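Local coordinates for protein pngf-ii (Elizabethkingia meningoseptica, PDB 4R4X) that probably removes N-linked glycans from glycoproteins as a peptide:N-glycosidase, hydrolysing the amide link between the innermost sugar and asparagine, at residues A[186-191]-A[222-227]; A[295-300]-A[531-536]; A[331-336]-A[369-374]. One frame throughout, in Å; residues are numbered along the deposited sequence.

Contact 1 of 3, residues A[186-191]-A[222-227]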
ATOM      1  N   ILE A 186      -0.728  -9.805   1.064  1.00 13.73           N
ATOM      2  CA  ILE A 186      -1.686  -9.846   2.156  1.00 14.90           C
ATOM      3  C   ILE A 186      -2.325  -8.484   2.366  1.00 15.13           C
ATOM      4  O   ILE A 186      -1.618  -7.492   2.561  1.00 14.54           O
ATOM      5  CB  ILE A 186      -0.994 -10.260   3.451  1.00 16.04           C
ATOM      6  CG1 ILE A 186      -0.431 -11.679   3.302  1.00 17.76           C
ATOM      7  CG2 ILE A 186      -1.947 -10.180   4.628  1.00 16.69           C
ATOM      8  CD1 ILE A 186       0.592 -12.046   4.349  1.00 18.70           C
ATOM      9  N   THR A 187      -3.655  -8.456   2.385  1.00 15.03           N
ATOM     10  CA  THR A 187      -4.410  -7.243   2.712  1.00 15.27           C
ATOM     11  C   THR A 187      -4.991  -7.433   4.090  1.00 15.31           C
ATOM     12  O   THR A 187      -5.579  -8.485   4.377  1.00 14.53           O
ATOM     13  CB  THR A 187      -5.530  -6.978   1.689  1.00 16.20           C
ATOM     14  OG1 THR A 187      -4.929  -6.746   0.424  1.00 16.21           O
ATOM     15  CG2 THR A 187      -6.348  -5.747   2.054  1.00 17.48           C
ATOM     16  N   ILE A 188      -4.775  -6.440   4.941  1.00 14.79           N
ATOM     17  CA  ILE A 188      -5.401  -6.358   6.241  1.00 15.29           C
ATOM     18  C   ILE A 188      -6.479  -5.271   6.231  1.00 15.48           C
ATOM     19  O   ILE A 188      -6.158  -4.079   6.350  1.00 14.93           O
ATOM     20  CB  ILE A 188      -4.375  -6.026   7.328  1.00 16.82           C
ATOM     21  CG1 ILE A 188      -3.184  -7.000   7.285  1.00 18.13           C
ATOM     22  CG2 ILE A 188      -5.044  -6.016   8.700  1.00 17.99           C
ATOM     23  CD1 ILE A 188      -3.522  -8.408   7.721  1.00 18.75           C
ATOM     24  N   PRO A 189      -7.766  -5.674   6.139  1.00 15.39           N
ATOM     25  CA  PRO A 189      -8.842  -4.688   6.144  1.00 15.70           C
ATOM     26  C   PRO A 189      -8.980  -4.048   7.508  1.00 15.60           C
ATOM     27  O   PRO A 189      -8.850  -4.739   8.532  1.00 15.09           O
ATOM     28  CB  PRO A 189     -10.101  -5.506   5.794  1.00 16.66           C
ATOM     29  CG  PRO A 189      -9.669  -6.922   5.628  1.00 17.05           C
ATOM     30  CD  PRO A 189      -8.271  -7.060   6.144  1.00 16.38           C
ATOM     31  N   VAL A 190      -9.213  -2.740   7.532  1.00 15.01           N
ATOM     32  CA  VAL A 190      -9.452  -2.037   8.779  1.00 14.96           C
ATOM     33  C   VAL A 190     -10.821  -1.365   8.757  1.00 15.32           C
ATOM     34  O   VAL A 190     -11.684  -1.746   9.542  1.00 14.97           O
ATOM     35  CB  VAL A 190      -8.346  -1.001   9.079  1.00 15.47           C
ATOM     36  CG1 VAL A 190      -8.552  -0.390  10.450  1.00 16.20           C
ATOM     37  CG2 VAL A 190      -6.984  -1.654   9.003  1.00 16.07           C
ATOM     38  N   PHE A 191     -11.011  -0.372   7.880  1.00 15.14           N
ATOM     39  CA  PHE A 191     -12.294   0.359   7.782  1.00 15.09           C
ATOM     40  C   PHE A 191     -12.799   0.370   6.357  1.00 16.50           C
ATOM     41  O   PHE A 191     -12.012   0.450   5.396  1.00 14.59           O
ATOM     42  CB  PHE A 191     -12.211   1.814   8.291  1.00 14.91           C
ATOM     43  CG  PHE A 191     -11.761   1.954   9.719  1.00 14.81           C
ATOM     44  CD1 PHE A 191     -12.450   1.357  10.759  1.00 14.86           C
ATOM     45  CD2 PHE A 191     -10.654   2.730  10.031  1.00 14.84           C
ATOM     46  CE1 PHE A 191     -12.031   1.498  12.063  1.00 14.41           C
ATOM     47  CE2 PHE A 191     -10.208   2.848  11.326  1.00 15.01           C
ATOM     48  CZ  PHE A 191     -10.909   2.241  12.357  1.00 15.14           C
ATOM     49  N   LYS A 222      -5.529  -7.994  14.027  1.00 18.64           N
ATOM     50  CA  LYS A 222      -4.443  -8.932  14.204  1.00 21.21           C
ATOM     51  C   LYS A 222      -3.488  -8.885  13.001  1.00 18.71           C
ATOM     52  O   LYS A 222      -3.894  -9.048  11.877  1.00 18.23           O
ATOM     53  CB  LYS A 222      -4.976 -10.353  14.442  1.00 24.09           C
ATOM     54  CG  LYS A 222      -3.858 -11.382  14.631  1.00 29.45           C
ATOM     55  CD  LYS A 222      -2.804 -10.931  15.650  1.00 32.91           C
ATOM     56  CE  LYS A 222      -1.834 -12.046  16.037  1.00 35.85           C
ATOM     57  NZ  LYS A 222      -0.898 -12.372  14.925  1.00 37.21           N
ATOM     58  N   ILE A 223      -2.218  -8.613  13.267  1.00 17.73           N
ATOM     59  CA  ILE A 223      -1.188  -8.547  12.243  1.00 16.15           C
ATOM     60  C   ILE A 223      -0.356  -9.810  12.315  1.00 16.54           C
ATOM     61  O   ILE A 223       0.161 -10.141  13.387  1.00 14.84           O
ATOM     62  CB  ILE A 223      -0.240  -7.356  12.486  1.00 16.77           C
ATOM     63  CG1 ILE A 223      -1.047  -6.063  12.660  1.00 17.27           C
ATOM     64  CG2 ILE A 223       0.798  -7.239  11.364  1.00 16.03           C
ATOM     65  CD1 ILE A 223      -1.872  -5.698  11.440  1.00 17.66           C
ATOM     66  N   PRO A 224      -0.209 -10.519  11.177  1.00 16.87           N
ATOM     67  CA  PRO A 224       0.607 -11.730  11.199  1.00 17.84           C
ATOM     68  C   PRO A 224       2.063 -11.406  11.445  1.00 17.62           C
ATOM     69  O   PRO A 224       2.461 -10.220  11.402  1.00 16.44           O
ATOM     70  CB  PRO A 224       0.404 -12.313   9.797  1.00 17.90           C
ATOM     71  CG  PRO A 224       0.123 -11.132   8.955  1.00 17.79           C
ATOM     72  CD  PRO A 224      -0.743 -10.255   9.826  1.00 17.40           C
ATOM     73  N   GLU A 225       2.861 -12.438  11.702  1.00 18.27           N
ATOM     74  CA  GLU A 225       4.291 -12.250  11.746  1.00 18.78           C
ATOM     75  C   GLU A 225       4.732 -11.752  10.374  1.00 18.16           C
ATOM     76  O   GLU A 225       4.331 -12.296   9.357  1.00 17.95           O
ATOM     77  CB  GLU A 225       5.033 -13.539  12.083  1.00 21.71           C
ATOM     78  CG  GLU A 225       6.544 -13.358  12.116  1.00 24.74           C
ATOM     79  CD  GLU A 225       7.304 -14.659  12.369  1.00 27.68           C
ATOM     80  OE1 GLU A 225       8.563 -14.650  12.295  1.00 29.42           O
ATOM     81  OE2 GLU A 225       6.646 -15.687  12.622  1.00 29.74           O
ATOM     82  N   ILE A 226       5.538 -10.699  10.349  1.00 16.63           N
ATOM     83  CA  ILE A 226       6.065 -10.248   9.091  0.50 17.89           C
ATOM     84  C   ILE A 226       7.608 -10.240   9.192  1.00 17.84           C
ATOM     85  O   ILE A 226       8.209  -9.546  10.013  1.00 18.47           O
ATOM     86  CB  ILE A 226       5.373  -8.939   8.593  0.50 18.14           C
ATOM     87  CG1 ILE A 226       6.269  -7.739   8.645  0.50 18.83           C
ATOM     88  CG2 ILE A 226       4.104  -8.599   9.356  0.50 18.49           C
ATOM     89  CD1 ILE A 226       6.964  -7.509   7.347  0.50 19.25           C
ATOM     90  N   LYS A 227       8.224 -11.063   8.353  1.00 19.47           N
ATOM     91  CA  LYS A 227       9.675 -11.269   8.376  1.00 21.33           C
ATOM     92  C   LYS A 227      10.434 -10.045   7.863  1.00 19.59           C
ATOM     93  O   LYS A 227       9.927  -9.313   7.009  1.00 16.78           O
ATOM     94  CB  LYS A 227      10.035 -12.468   7.494  1.00 24.37           C
ATOM     95  CG  LYS A 227       9.421 -13.808   7.922  1.00 28.14           C
ATOM     96  CD  LYS A 227      10.424 -14.658   8.689  1.00 31.26           C
ATOM     97  CE  LYS A 227       9.916 -16.071   8.956  1.00 33.11           C
ATOM     98  NZ  LYS A 227       9.449 -16.195  10.359  1.00 33.25           N
TER
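Ile188 extends from its strand toward the loop, and its end methyl CD1 meets Pro224 at the ring CD, 3.9 Å away. The CG2 branch of the same isoleucine approaches Ile223 CD1 at 4.2 Å. With CG1 anti to the carbonyl carbon (chi1 -53°) and CG2 anti to the backbone N, the two branches point to different partners. No hydrogen bond bridges the two segments. Beside the apolar pair, Lys222 bends its own chain back along the loop, and NZ donates to Ile223 O over 2.9 Å; the ammonium sits above the carbonyl plane, 55° out of it. In the next shell, Leu364 of strand 358-367 touches both Ile188 and Ile223, and Ile344 of strand 343-350 touches Ile223. Strand 186-196 pairs with 358-367, with a classic beta bulge at Val190 and Phe191 opposite Leu362. The loop that follows strand 216-222 carries Ile223 and Pro224, so the contact brings the end of that strand against strand 186-196 of another sheet. Methyl and methylene packing dominates, with Ile188 CD1 also 4.2 Å from Lys222 O; the contact therefore rests on non-directional van der Waals forces, partly open to solvent, and not on directed bonds.

Contact 2 of 3, residues A[295-300]-A[531-536]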
ATOM      1  N   PRO A 295       3.779   7.566  23.825  1.00 14.61           N
ATOM      2  CA  PRO A 295       2.829   8.328  23.018  1.00 14.26           C
ATOM      3  C   PRO A 295       2.406   7.508  21.807  1.00 13.72           C
ATOM      4  O   PRO A 295       3.066   6.526  21.489  1.00 13.85           O
ATOM      5  CB  PRO A 295       3.638   9.570  22.604  1.00 14.69           C
ATOM      6  CG  PRO A 295       5.062   9.122  22.617  1.00 15.10           C
ATOM      7  CD  PRO A 295       5.169   8.028  23.638  1.00 14.87           C
ATOM      8  N   PHE A 296       1.320   7.880  21.128  1.00 13.40           N
ATOM      9  CA  PHE A 296       0.912   7.107  19.960  1.00 12.78           C
ATOM     10  C   PHE A 296       1.864   7.328  18.766  1.00 13.55           C
ATOM     11  O   PHE A 296       2.652   8.293  18.745  1.00 13.67           O
ATOM     12  CB  PHE A 296      -0.561   7.344  19.594  1.00 13.39           C
ATOM     13  CG  PHE A 296      -0.853   8.657  18.941  1.00 13.13           C
ATOM     14  CD1 PHE A 296      -0.819   8.780  17.557  1.00 14.46           C
ATOM     15  CD2 PHE A 296      -1.202   9.771  19.696  1.00 13.62           C
ATOM     16  CE1 PHE A 296      -1.107   9.987  16.943  1.00 14.16           C
ATOM     17  CE2 PHE A 296      -1.512  10.982  19.089  1.00 13.55           C
ATOM     18  CZ  PHE A 296      -1.468  11.092  17.702  1.00 13.99           C
ATOM     19  N   ILE A 297       1.816   6.390  17.821  1.00 13.01           N
ATOM     20  CA  ILE A 297       2.601   6.452  16.587  1.00 13.62           C
ATOM     21  C   ILE A 297       1.680   6.803  15.430  1.00 13.94           C
ATOM     22  O   ILE A 297       0.634   6.131  15.214  1.00 13.54           O
ATOM     23  CB  ILE A 297       3.306   5.125  16.341  1.00 13.75           C
ATOM     24  CG1 ILE A 297       4.417   4.968  17.391  1.00 13.99           C
ATOM     25  CG2 ILE A 297       3.899   4.990  14.925  1.00 14.01           C
ATOM     26  CD1 ILE A 297       5.086   3.637  17.335  1.00 15.09           C
ATOM     27  N   GLU A 298       2.086   7.827  14.682  1.00 13.52           N
ATOM     28  CA  GLU A 298       1.420   8.201  13.419  1.00 13.92           C
ATOM     29  C   GLU A 298       1.898   7.319  12.276  1.00 13.16           C
ATOM     30  O   GLU A 298       3.066   7.414  11.850  1.00 12.91           O
ATOM     31  CB  GLU A 298       1.736   9.654  13.053  1.00 15.07           C
ATOM     32  CG  GLU A 298       1.355  10.631  14.102  1.00 16.79           C
ATOM     33  CD  GLU A 298       1.693  12.062  13.745  1.00 18.33           C
ATOM     34  OE1 GLU A 298       2.830  12.333  13.297  1.00 19.73           O
ATOM     35  OE2 GLU A 298       0.814  12.922  13.927  1.00 21.34           O
ATOM     36  N   LEU A 299       1.049   6.424  11.780  1.00 12.75           N
ATOM     37  CA  LEU A 299       1.415   5.686  10.556  1.00 12.47           C
ATOM     38  C   LEU A 299       1.507   6.634   9.360  1.00 13.69           C
ATOM     39  O   LEU A 299       2.413   6.509   8.546  1.00 14.57           O
ATOM     40  CB  LEU A 299       0.405   4.586  10.226  1.00 12.47           C
ATOM     41  CG  LEU A 299       0.186   3.479  11.251  1.00 12.17           C
ATOM     42  CD1 LEU A 299      -0.656   2.368  10.607  1.00 12.64           C
ATOM     43  CD2 LEU A 299       1.534   2.920  11.738  1.00 12.57           C
HETATM   44  N   MSE A 300       0.573   7.577   9.278  1.00 14.44           N
HETATM   45  CA  MSE A 300       0.425   8.480   8.119  0.50 15.37           C
HETATM   46  C   MSE A 300      -0.238   9.741   8.600  1.00 14.44           C
HETATM   47  O   MSE A 300      -1.321   9.686   9.164  1.00 14.76           O
HETATM   48  CB  MSE A 300      -0.462   7.840   7.027  0.50 17.05           C
HETATM   49  CG  MSE A 300      -0.777   8.772   5.847  0.50 19.08           C
HETATM   50 SE   MSE A 300      -2.524   8.367   4.999  0.50 23.18          SE
HETATM   51  CE  MSE A 300      -2.461   6.402   5.041  0.50 21.84           C
ATOM     52  N   SER A 531       5.774  14.573  15.502  1.00 13.44           N
ATOM     53  CA  SER A 531       6.028  13.259  16.085  1.00 13.87           C
ATOM     54  C   SER A 531       7.418  12.744  15.741  1.00 13.49           C
ATOM     55  O   SER A 531       7.998  13.039  14.681  1.00 13.36           O
ATOM     56  CB  SER A 531       4.941  12.255  15.697  1.00 13.95           C
ATOM     57  OG  SER A 531       5.136  11.797  14.392  1.00 15.47           O
ATOM     58  N   GLY A 532       7.946  11.961  16.675  1.00 13.40           N
ATOM     59  CA  GLY A 532       9.273  11.399  16.576  1.00 13.42           C
ATOM     60  C   GLY A 532       9.304   9.979  17.059  1.00 13.63           C
ATOM     61  O   GLY A 532       8.880   9.684  18.177  1.00 13.46           O
ATOM     62  N   VAL A 533       9.750   9.090  16.185  1.00 13.13           N
ATOM     63  CA  VAL A 533       9.944   7.710  16.515  1.00 13.25           C
ATOM     64  C   VAL A 533      11.420   7.397  16.302  1.00 12.95           C
ATOM     65  O   VAL A 533      11.979   7.683  15.246  1.00 12.74           O
ATOM     66  CB  VAL A 533       9.067   6.811  15.626  1.00 13.47           C
ATOM     67  CG1 VAL A 533       9.341   5.354  15.893  1.00 13.79           C
ATOM     68  CG2 VAL A 533       7.600   7.115  15.890  1.00 14.14           C
ATOM     69  N   LEU A 534      12.046   6.813  17.311  1.00 13.09           N
ATOM     70  CA  LEU A 534      13.436   6.388  17.215  1.00 12.99           C
ATOM     71  C   LEU A 534      13.552   5.018  16.560  1.00 13.21           C
ATOM     72  O   LEU A 534      12.877   4.095  16.957  1.00 13.40           O
ATOM     73  CB  LEU A 534      14.071   6.369  18.605  1.00 13.92           C
ATOM     74  CG  LEU A 534      15.531   5.930  18.659  1.00 14.47           C
ATOM     75  CD1 LEU A 534      16.411   6.914  17.923  1.00 15.04           C
ATOM     76  CD2 LEU A 534      15.995   5.809  20.111  1.00 14.86           C
ATOM     77  N   LEU A 535      14.396   4.920  15.535  1.00 12.23           N
ATOM     78  CA  LEU A 535      14.625   3.695  14.800  1.00 12.33           C
ATOM     79  C   LEU A 535      16.095   3.348  14.949  1.00 12.77           C
ATOM     80  O   LEU A 535      16.929   4.221  15.142  1.00 12.82           O
ATOM     81  CB  LEU A 535      14.333   3.874  13.323  1.00 11.76           C
ATOM     82  CG  LEU A 535      13.006   4.564  12.976  1.00 11.70           C
ATOM     83  CD1 LEU A 535      13.000   4.908  11.501  1.00 12.78           C
ATOM     84  CD2 LEU A 535      11.816   3.697  13.311  1.00 12.02           C
ATOM     85  N   GLY A 536      16.397   2.069  14.902  1.00 12.99           N
ATOM     86  CA  GLY A 536      17.791   1.640  14.906  1.00 13.48           C
ATOM     87  C   GLY A 536      17.937   0.142  14.780  1.00 14.01           C
ATOM     88  O   GLY A 536      16.953  -0.613  14.796  1.00 13.29           O
TER
HETATM   89  O   HOH W   1       4.748   8.928  15.259  1.00 14.22           O
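At the junction between the N-terminal and C-terminal PNGase F family regions, Glu298 and Ile297 of strand 297-303 meet Ser531 and Val533 of strand 527-537. The polar link is a hydrogen bond of 2.6 Å from Ser531 OG to Glu298 OE1, and the hydroxyl comes from above the carboxylate plane, 41° out of it. Ser531 holds OG between its backbone N and carbonyl carbon (chi1 78°), while the glutamate chain runs extended beyond CG to reach it. A water donates to the same OG at 3.0 Å and accepts from Glu298 N at 2.9 Å, so the hydroxyl both gives and receives a bond and is tied to side chain and backbone of one residue. Alongside, Ile297 crosses Val533 at about a right angle, with CG1 set 4.1 Å from Val533 CG2. Arg301, in a salt bridge to OE1, and Thr386, hydrogen-bonded to OE2, bind the buried carboxylate; Asp250 also lies close, a like charge that the arginine probably offsets in part. The chain turns a corner at Leu299. Before it, Ile297 pairs with Ile253 of strand 248-253; across the contact, Ser531 pairs through its backbone with Ile424 of strand 416-428, and Gly532 with strand 378-384.

Contact 3 of 3, residues A[331-336]-A[369-374]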
ATOM      1  N   ASP A 331       4.294   4.059   2.557  1.00 13.19           N
ATOM      2  CA  ASP A 331       5.207   2.951   2.879  1.00 12.50           C
ATOM      3  C   ASP A 331       5.547   3.084   4.357  1.00 12.80           C
ATOM      4  O   ASP A 331       6.028   4.122   4.790  1.00 13.51           O
ATOM      5  CB  ASP A 331       6.429   3.108   2.004  1.00 12.79           C
ATOM      6  CG  ASP A 331       7.481   2.005   2.187  1.00 12.70           C
ATOM      7  OD1 ASP A 331       7.414   1.209   3.160  1.00 12.57           O
ATOM      8  OD2 ASP A 331       8.397   1.981   1.335  1.00 12.76           O
ATOM      9  N   ILE A 332       5.266   2.053   5.139  1.00 11.78           N
ATOM     10  CA  ILE A 332       5.561   2.073   6.568  1.00 12.06           C
ATOM     11  C   ILE A 332       6.463   0.890   6.983  1.00 11.68           C
ATOM     12  O   ILE A 332       6.418   0.447   8.135  1.00 12.40           O
ATOM     13  CB  ILE A 332       4.261   2.065   7.407  1.00 11.86           C
ATOM     14  CG1 ILE A 332       3.301   0.975   6.945  1.00 12.05           C
ATOM     15  CG2 ILE A 332       3.563   3.413   7.343  1.00 11.89           C
ATOM     16  CD1 ILE A 332       2.154   0.777   7.930  1.00 12.04           C
ATOM     17  N   THR A 333       7.309   0.443   6.065  1.00 11.70           N
ATOM     18  CA  THR A 333       8.174  -0.762   6.233  1.00 12.29           C
ATOM     19  C   THR A 333       9.039  -0.682   7.485  1.00 12.45           C
ATOM     20  O   THR A 333       9.194  -1.676   8.206  1.00 11.73           O
ATOM     21  CB  THR A 333       9.031  -0.982   4.954  1.00 12.54           C
ATOM     22  OG1 THR A 333       8.148  -1.251   3.852  1.00 12.46           O
ATOM     23  CG2 THR A 333      10.030  -2.128   5.113  1.00 12.84           C
ATOM     24  N   GLU A 334       9.537   0.516   7.794  1.00 12.70           N
ATOM     25  CA  GLU A 334      10.332   0.735   9.006  1.00 13.52           C
ATOM     26  C   GLU A 334       9.597   0.520  10.360  1.00 13.73           C
ATOM     27  O   GLU A 334      10.248   0.416  11.408  1.00 13.26           O
ATOM     28  CB  GLU A 334      11.007   2.143   8.970  1.00 13.82           C
ATOM     29  CG  GLU A 334      10.145   3.327   9.399  1.00 15.04           C
ATOM     30  CD  GLU A 334       9.213   3.874   8.318  1.00 15.83           C
ATOM     31  OE1 GLU A 334       8.939   3.172   7.324  1.00 16.97           O
ATOM     32  OE2 GLU A 334       8.742   5.020   8.468  1.00 17.82           O
ATOM     33  N   LEU A 335       8.267   0.477  10.357  1.00 13.02           N
ATOM     34  CA  LEU A 335       7.517   0.221  11.594  1.00 14.15           C
ATOM     35  C   LEU A 335       7.181  -1.258  11.808  1.00 14.21           C
ATOM     36  O   LEU A 335       6.471  -1.618  12.763  1.00 14.10           O
ATOM     37  CB  LEU A 335       6.229   1.068  11.619  1.00 14.12           C
ATOM     38  CG  LEU A 335       6.448   2.581  11.528  1.00 14.35           C
ATOM     39  CD1 LEU A 335       5.129   3.330  11.424  1.00 14.61           C
ATOM     40  CD2 LEU A 335       7.263   3.047  12.731  1.00 15.15           C
ATOM     41  N   ARG A 336       7.702  -2.098  10.923  1.00 14.67           N
ATOM     42  CA  ARG A 336       7.544  -3.543  11.010  1.00 16.48           C
ATOM     43  C   ARG A 336       7.744  -4.105  12.445  1.00 15.91           C
ATOM     44  O   ARG A 336       6.911  -4.855  12.913  1.00 16.30           O
ATOM     45  CB  ARG A 336       8.472  -4.244  10.006  1.00 17.82           C
ATOM     46  CG  ARG A 336       8.280  -5.761   9.948  1.00 20.36           C
ATOM     47  CD  ARG A 336       9.394  -6.475   9.192  1.00 21.89           C
ATOM     48  NE  ARG A 336      10.655  -6.320   9.912  1.00 24.72           N
ATOM     49  CZ  ARG A 336      10.963  -6.980  11.027  1.00 26.80           C
ATOM     50  NH1 ARG A 336      10.141  -7.893  11.546  1.00 27.53           N
ATOM     51  NH2 ARG A 336      12.118  -6.732  11.610  1.00 31.00           N
ATOM     52  N   ASP A 369       8.465  -9.286  -0.079  1.00 16.55           N
ATOM     53  CA  ASP A 369       9.723  -8.840  -0.601  1.00 17.20           C
ATOM     54  C   ASP A 369      10.879  -9.384   0.256  1.00 17.31           C
ATOM     55  O   ASP A 369      10.659  -9.975   1.304  1.00 16.82           O
ATOM     56  CB  ASP A 369       9.738  -7.303  -0.569  1.00 17.62           C
ATOM     57  CG  ASP A 369       8.853  -6.700  -1.614  1.00 19.07           C
ATOM     58  OD1 ASP A 369       8.763  -7.295  -2.715  1.00 19.62           O
ATOM     59  OD2 ASP A 369       8.261  -5.618  -1.359  1.00 20.67           O
ATOM     60  N   GLN A 370      12.098  -9.133  -0.193  1.00 17.54           N
ATOM     61  CA  GLN A 370      13.310  -9.450   0.574  1.00 19.64           C
ATOM     62  C   GLN A 370      14.229  -8.218   0.497  1.00 18.32           C
ATOM     63  O   GLN A 370      15.404  -8.324   0.170  1.00 17.42           O
ATOM     64  CB  GLN A 370      13.992 -10.718   0.023  1.00 23.85           C
ATOM     65  CG  GLN A 370      13.072 -11.952  -0.078  1.00 27.99           C
ATOM     66  CD  GLN A 370      13.583 -13.062  -1.008  1.00 35.14           C
ATOM     67  OE1 GLN A 370      14.187 -12.810  -2.056  1.00 40.91           O
ATOM     68  NE2 GLN A 370      13.308 -14.306  -0.633  1.00 39.76           N
ATOM     69  N   GLN A 371      13.678  -7.046   0.796  1.00 16.69           N
ATOM     70  CA  GLN A 371      14.425  -5.790   0.684  1.00 16.59           C
ATOM     71  C   GLN A 371      15.508  -5.679   1.762  1.00 16.83           C
ATOM     72  O   GLN A 371      15.311  -6.117   2.898  1.00 15.92           O
ATOM     73  CB  GLN A 371      13.485  -4.570   0.738  1.00 15.53           C
ATOM     74  CG  GLN A 371      12.766  -4.359   2.048  1.00 15.36           C
ATOM     75  CD  GLN A 371      13.611  -3.663   3.123  1.00 14.32           C
ATOM     76  OE1 GLN A 371      14.532  -2.902   2.833  1.00 14.37           O
ATOM     77  NE2 GLN A 371      13.267  -3.904   4.364  1.00 14.54           N
ATOM     78  N   LYS A 372      16.616  -5.043   1.392  1.00 18.87           N
ATOM     79  CA  LYS A 372      17.827  -4.966   2.226  1.00 21.43           C
ATOM     80  C   LYS A 372      18.202  -3.505   2.502  1.00 20.72           C
ATOM     81  O   LYS A 372      19.335  -3.205   2.832  1.00 19.42           O
ATOM     82  CB  LYS A 372      18.973  -5.650   1.485  1.00 24.30           C
ATOM     83  CG  LYS A 372      18.732  -7.122   1.178  1.00 27.76           C
ATOM     84  CD  LYS A 372      18.566  -7.917   2.464  1.00 31.45           C
ATOM     85  CE  LYS A 372      19.045  -9.361   2.333  1.00 34.20           C
ATOM     86  NZ  LYS A 372      18.005 -10.178   1.648  1.00 35.30           N
ATOM     87  N   ILE A 373      17.230  -2.608   2.374  1.00 20.52           N
ATOM     88  CA  ILE A 373      17.451  -1.161   2.465  1.00 21.30           C
ATOM     89  C   ILE A 373      16.994  -0.568   3.792  1.00 20.10           C
ATOM     90  O   ILE A 373      17.654   0.337   4.321  1.00 20.74           O
ATOM     91  CB  ILE A 373      16.741  -0.444   1.292  1.00 23.56           C
ATOM     92  CG1 ILE A 373      17.504  -0.719  -0.010  1.00 25.41           C
ATOM     93  CG2 ILE A 373      16.663   1.054   1.508  1.00 24.71           C
ATOM     94  CD1 ILE A 373      16.609  -0.780  -1.226  1.00 27.28           C
ATOM     95  N   VAL A 374      15.886  -1.069   4.325  1.00 17.45           N
ATOM     96  CA  VAL A 374      15.369  -0.650   5.621  1.00 17.31           C
ATOM     97  C   VAL A 374      15.599  -1.778   6.617  1.00 17.26           C
ATOM     98  O   VAL A 374      14.931  -2.819   6.549  1.00 17.54           O
ATOM     99  CB  VAL A 374      13.859  -0.321   5.511  1.00 17.58           C
ATOM    100  CG1 VAL A 374      13.283   0.013   6.871  1.00 18.01           C
ATOM    101  CG2 VAL A 374      13.668   0.814   4.513  1.00 17.54           C
TER
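Thr333 and Glu334 carry the first segment's side of the contact, meeting Gln371 and Val374, and Asp331 sets up the turn that presents them. Asp331 OD1 accepts from Thr333 N at 3.0 Å, closing an Asx turn, and also takes a hydrogen bond from Thr333 OG1, which arrives on the syn side at 2.7 Å. After Ile332, whose backbone pairs with Ile232 of strand 231-240, the hydroxyl of Thr333 is fixed again by a bond from Ile232 N. With the hydroxyl so engaged, the methyl CG2, anti to the backbone N, faces the second segment and touches Gln371 NE2 at 3.8 Å. That amide belongs to a tight loop of its own: Gln371, bent at chi2 (81°), folds its side chain back over the residues that follow. Its OE1 accepts from Ile373 N at 2.8 Å and from Val374 N at 2.7 Å, the latter in the carbonyl plane on a lone pair and almost straight at 176°. NE2 donates to Val374 O at 3.0 Å, so both ends of the amide are bonded to the backbone and its rotation is fixed. Thr333 to Leu335 form a single turn of 3-10 helix leading into helix 336-339. Glu334 offers its CA to Val374 CG1 at 3.7 Å, and its CB lies almost as near, while its carboxylate turns elsewhere, with OE2 hydrogen-bonded to Tyr498 OH and in a salt bridge with Arg422. Leu335 N then bonds back to Ile332 O, and Arg336 N to Thr333 O, where the helix begins.

In the fold
From the N terminus, the chain passes through the region holding the N-glycanase N-terminal family sequence before contact 1 closes a 30-residue span that includes strands 209-211 and 216-222, tying the loop after 216-222 to strand 186-196. Contact 2 opens next and closes 230 residues later, tying strand 297-303 to strand 527-537. Nested inside that span, contact 3 ties the turn before helix 336-339 to the loop between strands 358-367 and 378-384, whereas contact 1 lies in series with both. Arg336 links contact 3 to contact 1 through a probable hydrogen bond to Ile226 O. Leu335 meets Ile297 and Leu299, and Glu334 meets Leu535, so contact 3 packs against both segments of contact 2.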